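PDB 2O8R: polyphosphate kinase, which probably catalyses the reversible transfer of the terminal phosphate of ATP onto a growing chain of inorganic polyphosphate. Local coordinates for residues H488-Y491 with R492-I496. The protein carries 3 engineered substitutions. Sequence-based numbering, arbitrary orientation.
Sequences HDVY and RLFRI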
loop_
_atom_site.group_PDB
_atom_site.type_symbol
_atom_site.label_atom_id
_atom_site.label_comp_id
_atom_site.label_asym_id
_atom_site.label_seq_id
_atom_site.Cartn_x
_atom_site.Cartn_y
_atom_site.Cartn_z
ATOM N N HIS A 488 -15.587 8.376 -33.628
ATOM C CA HIS A 488 -16.338 9.610 -33.554
ATOM C C HIS A 488 -17.341 9.525 -32.413
ATOM O O HIS A 488 -17.604 10.508 -31.712
ATOM C CB HIS A 488 -17.054 9.889 -34.881
ATOM C CG HIS A 488 -17.799 11.184 -34.887
ATOM N ND1 HIS A 488 -19.114 11.288 -34.487
ATOM C CD2 HIS A 488 -17.398 12.438 -35.198
ATOM C CE1 HIS A 488 -19.493 12.551 -34.557
ATOM N NE2 HIS A 488 -18.468 13.269 -34.981
ATOM N N ASP A 489 -17.904 8.336 -32.244
ATOM C CA ASP A 489 -18.913 8.093 -31.226
ATOM C C ASP A 489 -18.312 8.223 -29.844
ATOM O O ASP A 489 -18.905 8.854 -28.963
ATOM C CB ASP A 489 -19.509 6.707 -31.417
ATOM C CG ASP A 489 -20.596 6.683 -32.472
ATOM O OD1 ASP A 489 -21.008 7.778 -32.906
ATOM O OD2 ASP A 489 -21.052 5.576 -32.854
ATOM N N VAL A 490 -17.128 7.634 -29.678
ATOM C CA VAL A 490 -16.370 7.734 -28.444
ATOM C C VAL A 490 -15.969 9.196 -28.227
ATOM O O VAL A 490 -16.102 9.733 -27.112
ATOM C CB VAL A 490 -15.130 6.817 -28.476
ATOM C CG1 VAL A 490 -14.220 7.087 -27.291
ATOM C CG2 VAL A 490 -15.546 5.353 -28.483
ATOM N N TYR A 491 -15.506 9.834 -29.303
ATOM C CA TYR A 491 -15.207 11.258 -29.292
ATOM C C TYR A 491 -16.367 12.059 -28.713
ATOM O O TYR A 491 -16.202 12.850 -27.778
ATOM C CB TYR A 491 -14.918 11.747 -30.706
ATOM C CG TYR A 491 -14.957 13.250 -30.825
ATOM C CD1 TYR A 491 -13.869 14.015 -30.434
ATOM C CD2 TYR A 491 -16.079 13.906 -31.322
ATOM C CE1 TYR A 491 -13.893 15.386 -30.521
ATOM C CE2 TYR A 491 -16.109 15.279 -31.414
ATOM C CZ TYR A 491 -15.007 16.013 -31.012
ATOM O OH TYR A 491 -15.016 17.388 -31.091
ATOM N N ARG A 492 -17.539 11.833 -29.290
ATOM C CA ARG A 492 -18.758 12.506 -28.894
ATOM C C ARG A 492 -19.151 12.160 -27.472
ATOM O O ARG A 492 -19.588 13.036 -26.725
ATOM C CB ARG A 492 -19.895 12.148 -29.854
ATOM C CG ARG A 492 -21.198 12.810 -29.515
ATOM C CD ARG A 492 -22.307 12.395 -30.457
ATOM N NE ARG A 492 -22.467 13.325 -31.570
ATOM C CZ ARG A 492 -22.397 12.979 -32.847
ATOM N NH1 ARG A 492 -22.181 11.716 -33.189
ATOM N NH2 ARG A 492 -22.549 13.899 -33.784
ATOM N N LEU A 493 -18.990 10.891 -27.098
ATOM C CA LEU A 493 -19.296 10.451 -25.733
ATOM C C LEU A 493 -18.518 11.263 -24.698
ATOM O O LEU A 493 -19.102 11.763 -23.730
ATOM C CB LEU A 493 -19.016 8.963 -25.550
ATOM C CG LEU A 493 -19.195 8.376 -24.141
ATOM C CD1 LEU A 493 -20.594 8.620 -23.581
ATOM C CD2 LEU A 493 -18.836 6.877 -24.121
ATOM N N PHE A 494 -17.212 11.418 -24.908
ATOM C CA PHE A 494 -16.406 12.105 -23.915
ATOM C C PHE A 494 -16.737 13.586 -23.814
ATOM O O PHE A 494 -16.621 14.177 -22.746
ATOM C CB PHE A 494 -14.929 11.917 -24.176
ATOM C CG PHE A 494 -14.375 10.616 -23.668
ATOM C CD1 PHE A 494 -14.193 10.410 -22.315
ATOM C CD2 PHE A 494 -14.005 9.608 -24.551
ATOM C CE1 PHE A 494 -13.657 9.224 -21.838
ATOM C CE2 PHE A 494 -13.470 8.407 -24.081
ATOM C CZ PHE A 494 -13.296 8.214 -22.724
ATOM N N ARG A 495 -17.155 14.185 -24.918
ATOM C CA ARG A 495 -17.547 15.583 -24.888
ATOM C C ARG A 495 -18.816 15.741 -24.082
ATOM O O ARG A 495 -18.935 16.667 -23.280
ATOM C CB ARG A 495 -17.740 16.130 -26.297
ATOM C CG ARG A 495 -16.465 16.629 -26.911
ATOM C CD ARG A 495 -16.664 17.131 -28.322
ATOM N NE ARG A 495 -17.770 18.070 -28.441
ATOM C CZ ARG A 495 -17.698 19.368 -28.174
ATOM N NH1 ARG A 495 -16.559 19.910 -27.760
ATOM N NH2 ARG A 495 -18.775 20.125 -28.317
ATOM N N ILE A 496 -19.757 14.828 -24.301
ATOM C CA ILE A 496 -20.965 14.776 -23.496
ATOM C C ILE A 496 -20.632 14.594 -22.002
ATOM O O ILE A 496 -21.149 15.321 -21.164
ATOM C CB ILE A 496 -21.946 13.693 -24.005
ATOM C CG1 ILE A 496 -22.478 14.075 -25.392
ATOM C CG2 ILE A 496 -23.107 13.502 -23.026
ATOM C CD1 ILE A 496 -23.463 13.080 -25.994
#
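H488 to Y491 and R492 to R495 are joined by four successive i to i+4 backbone hydrogen bonds of the helix 484-497, the first from R492 N to H488 O at 2.8 Å. The last, from R495 N to Y491 O, is longer at 3.3 Å, and the same spacing pairs the side chains.

The imidazole of H488 meets the guanidinium of R492 through an edge: CE1 of H488 lies over one guanidinium face, 3.4 Å from R492 CZ, while R492 NH1 lies near the imidazole plane, the two planes standing 71° apart. R492 reaches this position with an extended start, CG anti to its N, followed by a bend at chi3. Its NH1 stays 4.1 Å from D489 OD1, beyond salt-bridge range; the D489 carboxylate instead accepts backbone N-H groups of S507, R508 and L509. One turn on, R495 runs beside Y491, and its aliphatic CD makes the contact, approaching the ring obliquely at 3.4 Å from Y491 CZ; ring and guanidinium planes are 15° apart, but this near-parallel setting does not amount to a stack. On the buried side, V490 CG1 touches F494 CE2 at 3.6 Å, the two side chains pointing the same way onto L444 of the strand 442-447, while F494 also meets the ring of F403.

The helix is therefore amphipathic: an apolar ridge seats it on the sheet of C-terminal domain 1, of the phospholipase D clan, while R492 and R495 both form salt bridges to E502, through NE to OE1 and OE2 respectively, and R495 NH2 also bonds to the carbonyl O of P501. Sharing that carboxylate, together with three hydrogen bonds from main-chain N-H groups to the D489 carboxylate, ties the helix to the chain that follows it, and E502 would be expected to hold the two positive charges close together.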